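Local coordinates for protein lactoylglutathione lyase (Pseudomonas aeruginosa, PDB 4MTS) that belongs to the glyoxalase/bleomycin resistance protein/dioxygenase superfamily, forms a two-subunit assembly and carries bound metal ions, at residues Ala76-Asp81 with Ile124-Gln129; Ala42-Gln47 with Leu55-Asn60; Leu17-Arg22 with Ala111-Pro116; Asp33-Arg38 with His59-Asp64. All coordinates share one frame; numbering follows the deposited sequence. Where two conformers were deposited one is given.

Contact 1: Ala76-Asp81 with Ile124-Gln129; sequences AIEVED and IQKGTQ
Ala76 opens the contact by setting its CB against CD1 of Ile124, 4.3 Å away, a small apolar touch on the side where a nickel ion lies close by. Ile77 contributes its carbonyl: O takes the N-H of Ile124 at 3.0 Å. Glu78 runs its extended chain past Lys126, with CG anti to the backbone N (chi1 179°), and the two side chains cross at a slant. Carbon does the touching, Glu78 CD meeting Lys126 CG at 3.6 Å, while Glu78 OE1 and Lys126 NZ stay 5.0 Å apart; the carboxylate instead forms a salt bridge with Arg2 of the second subunit. Val79 bonds through both its N-H and its carbonyl, N to Ile124 O at 3.0 Å and O to Lys126 N at 2.8 Å. Beyond the strand, CG of Gln125 packs against Glu80 O at 3.4 Å, and one water joins that oxygen to Lys126 O. Asp81 N-caps the following helix through Val84 N; a second water links its OD1 to Gln125 OE1, which also accepts from Ala82 N. These are the marks of a parallel strand pair, here 72-79 beside 120-125, in a mixed sheet that Ala76 and Glu78 extend across the subunit interface by antiparallel pairing with the second subunit.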
# COMPACT_ATOMS: atom_id res chain seq x y z
N ALA A 76 2.66 -6.58 -0.00
CA ALA A 76 3.57 -7.71 0.06
C ALA A 76 4.20 -7.81 1.46
O ALA A 76 4.59 -6.80 2.04
CB ALA A 76 4.66 -7.57 -0.98
N ILE A 77 4.29 -9.03 1.98
CA ILE A 77 4.86 -9.30 3.31
C ILE A 77 5.98 -10.35 3.22
O ILE A 77 5.86 -11.32 2.49
CB ILE A 77 3.74 -9.74 4.29
CG1 ILE A 77 2.69 -8.59 4.45
CG2 ILE A 77 4.31 -10.10 5.67
CD1 ILE A 77 1.38 -9.06 5.01
N GLU A 78 7.08 -10.10 3.91
CA GLU A 78 8.20 -11.02 3.95
C GLU A 78 7.89 -12.09 4.98
O GLU A 78 7.51 -11.76 6.09
CB GLU A 78 9.51 -10.29 4.29
CG GLU A 78 10.71 -11.20 4.37
CD GLU A 78 11.99 -10.40 4.54
OE1 GLU A 78 12.18 -9.81 5.63
OE2 GLU A 78 12.73 -10.27 3.55
N VAL A 79 8.02 -13.37 4.61
CA VAL A 79 7.72 -14.49 5.52
C VAL A 79 8.91 -15.48 5.61
O VAL A 79 9.69 -15.60 4.66
CB VAL A 79 6.39 -15.21 5.16
CG1 VAL A 79 5.19 -14.28 5.27
CG2 VAL A 79 6.46 -15.87 3.78
N GLU A 80 9.02 -16.20 6.73
CA GLU A 80 10.08 -17.21 6.92
C GLU A 80 9.86 -18.40 5.99
O GLU A 80 10.81 -18.88 5.36
CB GLU A 80 10.08 -17.66 8.40
CG GLU A 80 11.41 -18.24 8.85
CD GLU A 80 11.41 -18.88 10.23
OE1 GLU A 80 12.22 -18.45 11.08
OE2 GLU A 80 10.60 -19.81 10.45
N ASP A 81 8.60 -18.84 5.86
CA ASP A 81 8.21 -20.00 5.06
C ASP A 81 6.82 -19.75 4.53
O ASP A 81 5.86 -19.80 5.29
CB ASP A 81 8.18 -21.25 5.98
CG ASP A 81 8.07 -22.57 5.26
OD1 ASP A 81 7.20 -22.70 4.38
OD2 ASP A 81 8.81 -23.49 5.63
N ILE A 124 6.29 -13.23 0.28
CA ILE A 124 7.59 -13.45 -0.36
C ILE A 124 8.51 -14.07 0.66
O ILE A 124 8.79 -13.47 1.70
CB ILE A 124 8.18 -12.16 -0.99
CG1 ILE A 124 7.15 -11.54 -1.96
CG2 ILE A 124 9.53 -12.50 -1.72
CD1 ILE A 124 7.61 -10.19 -2.68
N GLN A 125 8.94 -15.30 0.41
CA GLN A 125 9.81 -16.01 1.35
C GLN A 125 11.18 -15.36 1.50
O GLN A 125 11.85 -15.11 0.50
CB GLN A 125 9.95 -17.49 0.93
CG GLN A 125 10.67 -18.34 1.97
CD GLN A 125 10.29 -19.77 1.73
OE1 GLN A 125 9.11 -20.11 1.66
NE2 GLN A 125 11.29 -20.61 1.51
N LYS A 126 11.62 -15.14 2.75
CA LYS A 126 12.90 -14.52 3.11
C LYS A 126 14.07 -15.24 2.45
O LYS A 126 14.09 -16.47 2.38
CB LYS A 126 13.08 -14.47 4.63
CG LYS A 126 14.01 -13.36 5.10
CD LYS A 126 14.04 -13.25 6.62
CE LYS A 126 15.29 -12.54 7.10
NZ LYS A 126 15.31 -12.41 8.59
N GLY A 127 14.98 -14.43 1.90
CA GLY A 127 16.17 -14.88 1.19
C GLY A 127 15.99 -15.00 -0.31
O GLY A 127 16.94 -14.76 -1.07
N THR A 128 14.77 -15.36 -0.75
CA THR A 128 14.44 -15.60 -2.16
C THR A 128 14.15 -14.34 -3.00
O THR A 128 14.30 -14.39 -4.22
CB THR A 128 13.29 -16.61 -2.29
OG1 THR A 128 12.04 -15.94 -2.05
CG2 THR A 128 13.45 -17.84 -1.38
N GLN A 129 13.67 -13.25 -2.36
CA GLN A 129 13.30 -11.99 -3.03
C GLN A 129 14.37 -11.47 -4.01
O GLN A 129 14.03 -11.08 -5.12
CB GLN A 129 12.93 -10.90 -2.01
CG GLN A 129 12.44 -9.62 -2.67
CD GLN A 129 11.77 -8.69 -1.71
OE1 GLN A 129 12.39 -8.08 -0.84
NE2 GLN A 129 10.48 -8.54 -1.89
O HOH W 1 13.16 -17.84 4.77
O HOH W 2 7.63 -22.26 1.22

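Contact 2: Ala42-Gln47 with Leu55-Asn60; sequences AFVGYQ and LELTHN
Phe43 and Glu56 lie side by side on one face of an antiparallel beta hairpin, strands 39-45 and 54-60, and point the same way from a non-hydrogen-bonded pair. The carboxylate plane is turned only 18° from the ring plane, so the acid lies almost flat along the aromatic. Its CG sits over one ring face, 3.8 Å from the centroid of Phe43 and shifted toward the rim, a CH-pi contact. With CG anti to the backbone N (chi1 -178°) and the chain extended beyond it, Glu56 passes over the ring and brings its carboxylate to a bound zinc ion, whose site also includes His5. The ring of Phe43 meets that of His5 edge-to-face and makes a cation-pi contact with Arg30, so it backs one metal ligand with a face and touches the other.

The opposite face of the hairpin is aliphatic. Val44 and Leu55, a hydrogen-bonded pair, also run alongside each other, and the CG2 branch of Val44 does the work: it reaches Leu55 CB at 3.8 Å and, more loosely, Leu57 CD1 at 4.3 Å. This side is covered by helix 13-23, with Leu13 on Ala42, Leu17 on Val44 and Tyr20 on Leu55. Four backbone bonds hold the two strands at this register, two in each of the pairs Ala42-Leu57 and Val44-Leu55. The straightest of them runs from Leu57 N to Ala42 O, 2.7 Å long with 174° at the hydrogen.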
# COMPACT_ATOMS: atom_id res chain seq x y z
N ALA A 42 -7.76 1.82 11.81
CA ALA A 42 -6.96 0.86 12.61
C ALA A 42 -5.65 0.70 11.85
O ALA A 42 -5.67 0.51 10.63
CB ALA A 42 -7.68 -0.48 12.72
N PHE A 43 -4.52 0.81 12.55
CA PHE A 43 -3.19 0.67 11.96
C PHE A 43 -2.65 -0.67 12.48
O PHE A 43 -2.63 -0.92 13.70
CB PHE A 43 -2.28 1.86 12.34
CG PHE A 43 -2.71 3.18 11.71
CD1 PHE A 43 -3.70 3.96 12.29
CD2 PHE A 43 -2.06 3.68 10.58
CE1 PHE A 43 -4.08 5.19 11.72
CE2 PHE A 43 -2.46 4.88 9.99
CZ PHE A 43 -3.47 5.62 10.56
N VAL A 44 -2.26 -1.53 11.55
CA VAL A 44 -1.75 -2.87 11.85
C VAL A 44 -0.38 -3.03 11.23
O VAL A 44 -0.09 -2.42 10.19
CB VAL A 44 -2.72 -4.01 11.40
CG1 VAL A 44 -3.94 -4.07 12.31
CG2 VAL A 44 -3.16 -3.84 9.93
N GLY A 45 0.47 -3.82 11.88
CA GLY A 45 1.81 -3.99 11.38
C GLY A 45 2.68 -4.80 12.31
O GLY A 45 2.19 -5.47 13.23
N TYR A 46 3.98 -4.77 12.02
CA TYR A 46 4.94 -5.59 12.75
C TYR A 46 5.86 -4.80 13.64
O TYR A 46 6.44 -5.35 14.57
CB TYR A 46 5.78 -6.43 11.75
CG TYR A 46 4.94 -7.37 10.92
CD1 TYR A 46 4.33 -8.48 11.50
CD2 TYR A 46 4.72 -7.14 9.57
CE1 TYR A 46 3.56 -9.36 10.74
CE2 TYR A 46 3.91 -8.00 8.81
CZ TYR A 46 3.33 -9.10 9.40
OH TYR A 46 2.53 -9.97 8.68
N GLN A 47 6.05 -3.52 13.32
CA GLN A 47 6.90 -2.62 14.08
C GLN A 47 6.13 -1.37 14.38
O GLN A 47 5.13 -1.07 13.73
CB GLN A 47 8.16 -2.26 13.27
CG GLN A 47 9.07 -3.43 12.95
CD GLN A 47 10.05 -3.01 11.90
OE1 GLN A 47 11.02 -2.30 12.17
NE2 GLN A 47 9.78 -3.39 10.66
N LEU A 55 -0.04 -0.76 7.76
CA LEU A 55 -1.25 -0.88 6.97
C LEU A 55 -2.38 -0.18 7.73
O LEU A 55 -2.64 -0.51 8.89
CB LEU A 55 -1.62 -2.36 6.73
CG LEU A 55 -2.99 -2.58 6.05
CD1 LEU A 55 -3.02 -1.95 4.60
CD2 LEU A 55 -3.32 -4.06 5.98
N GLU A 56 -3.05 0.77 7.08
CA GLU A 56 -4.17 1.46 7.72
C GLU A 56 -5.46 0.89 7.14
O GLU A 56 -5.64 0.91 5.93
CB GLU A 56 -4.12 2.96 7.42
CG GLU A 56 -5.27 3.67 8.14
CD GLU A 56 -5.39 5.14 7.83
OE1 GLU A 56 -4.68 5.62 6.92
OE2 GLU A 56 -6.17 5.82 8.54
N LEU A 57 -6.39 0.48 8.01
CA LEU A 57 -7.69 -0.02 7.60
C LEU A 57 -8.74 0.99 8.05
O LEU A 57 -8.69 1.43 9.20
CB LEU A 57 -7.96 -1.39 8.26
CG LEU A 57 -6.94 -2.50 7.99
CD1 LEU A 57 -7.28 -3.75 8.84
CD2 LEU A 57 -6.89 -2.86 6.48
N THR A 58 -9.64 1.38 7.15
CA THR A 58 -10.69 2.37 7.42
C THR A 58 -12.06 1.73 7.25
O THR A 58 -12.28 0.98 6.30
CB THR A 58 -10.57 3.60 6.49
OG1 THR A 58 -9.26 4.16 6.58
CG2 THR A 58 -11.59 4.68 6.82
N HIS A 59 -12.98 2.02 8.17
CA HIS A 59 -14.33 1.50 8.07
C HIS A 59 -15.29 2.64 8.34
O HIS A 59 -15.23 3.24 9.40
CB HIS A 59 -14.54 0.34 9.09
CG HIS A 59 -15.95 -0.11 9.17
ND1 HIS A 59 -16.66 -0.04 10.36
CD2 HIS A 59 -16.79 -0.55 8.19
CE1 HIS A 59 -17.88 -0.48 10.09
NE2 HIS A 59 -18.01 -0.78 8.80
N ASN A 60 -16.13 2.97 7.35
CA ASN A 60 -17.16 4.01 7.45
C ASN A 60 -18.37 3.25 7.99
O ASN A 60 -18.77 2.23 7.40
CB ASN A 60 -17.43 4.60 6.05
CG ASN A 60 -16.24 5.38 5.52
OD1 ASN A 60 -15.87 6.44 6.05
ND2 ASN A 60 -15.58 4.85 4.47

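Contact 3: Leu17-Arg22 with Ala111-Pro116; sequences LEFYTR and AFLEDP
Helix 13-23 meets the end of strand 109-114 and the loop after it with its Phe19-Tyr20 turn, the nearest CA atoms, those of Phe19 and Asp115, being 6.4 Å apart, while a wider pi-type turn spans 19-22. Phe19 leaves the helix with CG anti to the backbone N (chi1 173°), which lays its ring against the chain at Asp115. The CA of Asp115 stands over the centre of that ring, 3.7 Å from the centroid and only 7° off the normal, a well-centred CH-pi contact. Around it, Pro116 CD packs on Phe19 CB at 3.5 Å, and Leu113 CD1 approaches CZ of Phe19 at 4.1 Å. The carboxylate of Asp115 is nearly perpendicular to both aromatic rings. Its OD2 accepts the hydroxyl of Tyr20, OH to OD2 2.6 Å, on the anti side and 20° out of the carboxylate plane, while OD1 takes the N-H of Tyr119. Each oxygen of this buried acid therefore has a donor, and together the two bonds fix the rotation of the group. Within the helix, Phe19 CD2 lies over the centre of the Tyr20 ring. Beyond the two segments, Tyr94 meets Phe19 edge-to-face, Val121 of strand 120-125 touches both aromatics, and Tyr20 also packs on Leu57 of strand 54-60, so that the helix lies between elements of the two sheets.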
# COMPACT_ATOMS: atom_id res chain seq x y z
N LEU A 17 -9.43 -7.08 10.92
CA LEU A 17 -8.44 -7.20 11.98
C LEU A 17 -8.15 -8.66 12.34
O LEU A 17 -7.01 -9.02 12.60
CB LEU A 17 -8.91 -6.41 13.24
CG LEU A 17 -8.84 -4.87 13.08
CD1 LEU A 17 -9.41 -4.16 14.32
CD2 LEU A 17 -7.42 -4.37 12.85
N GLU A 18 -9.18 -9.50 12.34
CA GLU A 18 -8.99 -10.92 12.66
C GLU A 18 -8.03 -11.54 11.63
O GLU A 18 -7.13 -12.26 12.02
CB GLU A 18 -10.33 -11.66 12.64
CG GLU A 18 -11.27 -11.25 13.76
CD GLU A 18 -10.62 -11.30 15.13
OE1 GLU A 18 -10.18 -12.39 15.54
OE2 GLU A 18 -10.46 -10.22 15.75
N PHE A 19 -8.21 -11.23 10.35
CA PHE A 19 -7.30 -11.75 9.31
C PHE A 19 -5.88 -11.26 9.55
O PHE A 19 -4.96 -12.07 9.57
CB PHE A 19 -7.79 -11.34 7.92
CG PHE A 19 -6.82 -11.68 6.80
CD1 PHE A 19 -6.80 -12.96 6.24
CD2 PHE A 19 -5.96 -10.72 6.29
CE1 PHE A 19 -5.91 -13.27 5.21
CE2 PHE A 19 -5.06 -11.04 5.27
CZ PHE A 19 -5.04 -12.31 4.73
N TYR A 20 -5.67 -9.91 9.60
CA TYR A 20 -4.32 -9.39 9.74
C TYR A 20 -3.58 -9.84 10.98
O TYR A 20 -2.39 -10.13 10.90
CB TYR A 20 -4.28 -7.86 9.53
CG TYR A 20 -4.56 -7.55 8.07
CD1 TYR A 20 -3.58 -7.73 7.10
CD2 TYR A 20 -5.84 -7.20 7.65
CE1 TYR A 20 -3.86 -7.51 5.75
CE2 TYR A 20 -6.14 -7.03 6.30
CZ TYR A 20 -5.13 -7.15 5.36
OH TYR A 20 -5.41 -6.94 4.02
N THR A 21 -4.31 -9.95 12.11
CA THR A 21 -3.65 -10.37 13.35
C THR A 21 -3.51 -11.87 13.47
O THR A 21 -2.49 -12.31 13.96
CB THR A 21 -4.35 -9.80 14.62
OG1 THR A 21 -5.68 -10.32 14.68
CG2 THR A 21 -4.36 -8.28 14.65
N ARG A 22 -4.55 -12.64 13.11
CA ARG A 22 -4.52 -14.11 13.26
C ARG A 22 -3.76 -14.83 12.15
O ARG A 22 -2.88 -15.64 12.44
CB ARG A 22 -5.92 -14.70 13.36
CG ARG A 22 -6.77 -14.29 14.55
CD ARG A 22 -7.96 -15.25 14.65
NE ARG A 22 -9.26 -14.58 14.57
CZ ARG A 22 -10.44 -15.21 14.57
NH1 ARG A 22 -10.49 -16.54 14.62
NH2 ARG A 22 -11.57 -14.52 14.49
N ALA A 111 3.58 -16.62 -2.63
CA ALA A 111 2.23 -17.11 -2.45
C ALA A 111 1.32 -15.88 -2.44
O ALA A 111 1.79 -14.76 -2.24
CB ALA A 111 2.11 -17.84 -1.11
N PHE A 112 0.04 -16.10 -2.63
CA PHE A 112 -0.94 -15.04 -2.56
C PHE A 112 -2.10 -15.44 -1.71
O PHE A 112 -2.65 -16.54 -1.86
CB PHE A 112 -1.45 -14.63 -3.94
CG PHE A 112 -0.61 -13.56 -4.58
CD1 PHE A 112 -0.91 -12.21 -4.41
CD2 PHE A 112 0.48 -13.89 -5.38
CE1 PHE A 112 -0.17 -11.23 -5.05
CE2 PHE A 112 1.25 -12.90 -6.00
CZ PHE A 112 0.92 -11.57 -5.82
N LEU A 113 -2.50 -14.50 -0.85
CA LEU A 113 -3.69 -14.69 -0.01
C LEU A 113 -4.67 -13.62 -0.41
O LEU A 113 -4.28 -12.61 -1.02
CB LEU A 113 -3.35 -14.48 1.48
CG LEU A 113 -2.14 -15.19 2.11
CD1 LEU A 113 -2.04 -14.86 3.63
CD2 LEU A 113 -2.24 -16.72 1.91
N GLU A 114 -5.94 -13.78 0.00
CA GLU A 114 -6.88 -12.70 -0.11
C GLU A 114 -7.43 -12.47 1.26
O GLU A 114 -7.75 -13.44 1.96
CB GLU A 114 -8.00 -12.95 -1.09
CG GLU A 114 -7.68 -12.51 -2.50
CD GLU A 114 -8.87 -12.71 -3.42
OE1 GLU A 114 -8.69 -12.59 -4.66
OE2 GLU A 114 -9.97 -13.02 -2.92
N ASP A 115 -7.52 -11.20 1.67
CA ASP A 115 -8.11 -10.89 2.98
C ASP A 115 -9.65 -10.99 2.84
O ASP A 115 -10.18 -11.24 1.73
CB ASP A 115 -7.64 -9.47 3.47
CG ASP A 115 -8.25 -8.23 2.82
OD1 ASP A 115 -9.22 -8.36 2.03
OD2 ASP A 115 -7.86 -7.12 3.19
N PRO A 116 -10.41 -10.82 3.94
CA PRO A 116 -11.88 -10.96 3.84
C PRO A 116 -12.58 -10.07 2.83
O PRO A 116 -13.62 -10.46 2.28
CB PRO A 116 -12.36 -10.70 5.28
CG PRO A 116 -11.21 -11.13 6.12
CD PRO A 116 -10.00 -10.61 5.34

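Contact 4: Asp33-Arg38 with His59-Asp64; sequences DYPEGR and HNWDRD
Arg38 and Asp62 are joined by a salt bridge in which the arginine grips side-on. Its NE donates to OD1 of Asp62 at 2.8 Å and its NH2 to OD2 of Asp62 at 2.9 Å, each carboxylate oxygen using its syn lone pair. The guanidinium and carboxylate planes are 12° apart, nearly coplanar, which suits a two-nitrogen grip. The bend of the arginine chain at chi3 (64°) turns the guanidinium to the acid.

A single backbone bond accompanies this, from Trp61 N to Arg38 O at 2.9 Å. It lies where strand 54-60 gives way to a type I beta turn from Asn60 to Arg63, and where the chain leaving strand 27-34 turns back toward strand 39-45; all three strands belong to one mixed sheet, with 39-45 between the other two.

Packing centres on the Trp61 indole. The backbone of Arg38 covers one face, its CA 3.9 Å from the centroid of the six-membered ring in a CH-pi contact, and Tyr34 O lies over the same ring system. The guanidinium stands almost upright to the indole, 85° between planes, with Trp61 CE3 over its face and 3.6 Å from Arg38 NH1. Pro35 CB reaches Trp61 CH2 at 3.8 Å, while Asp33 CB comes to the indole edge. Thr40 OG1 bonds both Trp61 NE1 and Asp33 OD1.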
# COMPACT_ATOMS: atom_id res chain seq x y z
N ASP A 33 -11.85 5.34 16.88
CA ASP A 33 -13.27 5.28 16.46
C ASP A 33 -13.86 6.67 16.74
O ASP A 33 -13.80 7.14 17.87
CB ASP A 33 -14.06 4.23 17.25
CG ASP A 33 -13.70 2.79 16.96
OD1 ASP A 33 -14.52 2.09 16.36
OD2 ASP A 33 -12.60 2.35 17.36
N TYR A 34 -14.34 7.36 15.71
CA TYR A 34 -14.87 8.72 15.82
C TYR A 34 -16.38 8.75 15.62
O TYR A 34 -16.83 8.76 14.47
CB TYR A 34 -14.22 9.64 14.78
CG TYR A 34 -12.72 9.67 14.87
CD1 TYR A 34 -12.08 10.47 15.81
CD2 TYR A 34 -11.94 8.86 14.06
CE1 TYR A 34 -10.69 10.52 15.89
CE2 TYR A 34 -10.55 8.87 14.16
CZ TYR A 34 -9.93 9.72 15.05
OH TYR A 34 -8.57 9.69 15.20
N PRO A 35 -17.18 8.80 16.70
CA PRO A 35 -18.64 8.86 16.52
C PRO A 35 -19.09 10.15 15.81
O PRO A 35 -20.10 10.14 15.11
CB PRO A 35 -19.21 8.71 17.95
CG PRO A 35 -18.11 9.08 18.85
CD PRO A 35 -16.79 8.77 18.13
N GLU A 36 -18.29 11.23 15.93
CA GLU A 36 -18.57 12.49 15.24
C GLU A 36 -18.43 12.34 13.69
O GLU A 36 -19.23 12.90 12.95
CB GLU A 36 -17.69 13.64 15.80
CG GLU A 36 -18.00 13.92 17.26
CD GLU A 36 -17.15 14.98 17.93
OE1 GLU A 36 -17.46 16.18 17.78
OE2 GLU A 36 -16.19 14.60 18.65
N GLY A 37 -17.47 11.55 13.23
CA GLY A 37 -17.27 11.31 11.81
C GLY A 37 -17.82 9.99 11.31
O GLY A 37 -17.78 9.73 10.11
N ARG A 38 -18.34 9.15 12.23
CA ARG A 38 -18.88 7.80 11.96
C ARG A 38 -17.92 6.92 11.15
O ARG A 38 -18.27 6.35 10.12
CB ARG A 38 -20.29 7.84 11.38
CG ARG A 38 -21.26 8.35 12.44
CD ARG A 38 -22.70 8.24 12.05
NE ARG A 38 -23.16 6.87 11.86
CZ ARG A 38 -23.58 6.07 12.84
NH1 ARG A 38 -23.51 6.46 14.11
NH2 ARG A 38 -24.02 4.85 12.56
N HIS A 59 -12.98 2.02 8.17
CA HIS A 59 -14.33 1.50 8.07
C HIS A 59 -15.29 2.64 8.34
O HIS A 59 -15.23 3.24 9.40
CB HIS A 59 -14.54 0.34 9.09
CG HIS A 59 -15.95 -0.11 9.17
ND1 HIS A 59 -16.66 -0.04 10.36
CD2 HIS A 59 -16.79 -0.55 8.19
CE1 HIS A 59 -17.88 -0.48 10.09
NE2 HIS A 59 -18.01 -0.78 8.80
N ASN A 60 -16.13 2.97 7.35
CA ASN A 60 -17.16 4.01 7.45
C ASN A 60 -18.37 3.25 7.99
O ASN A 60 -18.77 2.23 7.40
CB ASN A 60 -17.43 4.60 6.05
CG ASN A 60 -16.24 5.38 5.52
OD1 ASN A 60 -15.87 6.44 6.05
ND2 ASN A 60 -15.58 4.85 4.47
N TRP A 61 -18.88 3.65 9.17
CA TRP A 61 -19.95 2.95 9.86
C TRP A 61 -21.20 2.77 9.04
O TRP A 61 -21.94 1.80 9.26
CB TRP A 61 -20.31 3.65 11.18
CG TRP A 61 -19.15 3.82 12.12
CD1 TRP A 61 -17.90 3.29 12.00
CD2 TRP A 61 -19.18 4.47 13.39
NE1 TRP A 61 -17.14 3.60 13.10
CE2 TRP A 61 -17.89 4.34 13.96
CE3 TRP A 61 -20.18 5.14 14.11
CZ2 TRP A 61 -17.57 4.88 15.21
CZ3 TRP A 61 -19.84 5.72 15.32
CH2 TRP A 61 -18.56 5.56 15.87
N ASP A 62 -21.49 3.72 8.16
CA ASP A 62 -22.70 3.67 7.36
C ASP A 62 -22.54 3.08 5.95
O ASP A 62 -23.51 3.08 5.19
CB ASP A 62 -23.44 5.02 7.38
CG ASP A 62 -23.61 5.55 8.79
OD1 ASP A 62 -23.06 6.63 9.10
OD2 ASP A 62 -24.19 4.84 9.62
N ARG A 63 -21.33 2.58 5.61
CA ARG A 63 -21.03 1.90 4.32
C ARG A 63 -21.03 0.41 4.59
O ARG A 63 -20.60 -0.01 5.67
CB ARG A 63 -19.65 2.30 3.76
CG ARG A 63 -19.55 3.70 3.15
CD ARG A 63 -20.27 3.86 1.81
NE ARG A 63 -19.70 3.03 0.73
CZ ARG A 63 -18.80 3.46 -0.14
NH1 ARG A 63 -18.30 4.69 -0.05
NH2 ARG A 63 -18.37 2.67 -1.11
N ASP A 64 -21.49 -0.40 3.64
CA ASP A 64 -21.57 -1.85 3.81
C ASP A 64 -20.57 -2.62 2.96
O ASP A 64 -20.52 -3.86 3.00
CB ASP A 64 -23.00 -2.34 3.48
CG ASP A 64 -24.09 -1.90 4.44
OD1 ASP A 64 -23.86 -1.97 5.67
OD2 ASP A 64 -25.19 -1.54 3.95

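Along the chain contact 3 opens first, joining helix 13-23 to the sheet that holds strands 109-114 and 120-125. Contacts 4 and 2 nest inside it, 15 Å apart between centres; they share His59 and Asn60 and belong to the sheet of strands 2-9, 54-60, 39-45 and 27-34. Contact 2 touches contact 3 directly, seating the helix against the hairpin. Contact 1 opens after contacts 2 and 4 close and crosses contact 3, using strand 120-125. The elements run beta-alpha-beta-beta-beta twice, as in the glyoxalase superfamily. Contacts 1 and 4 lie farthest apart, about 35 Å between centres, yet both reach the second subunit, spreading the dimer interface along the chain.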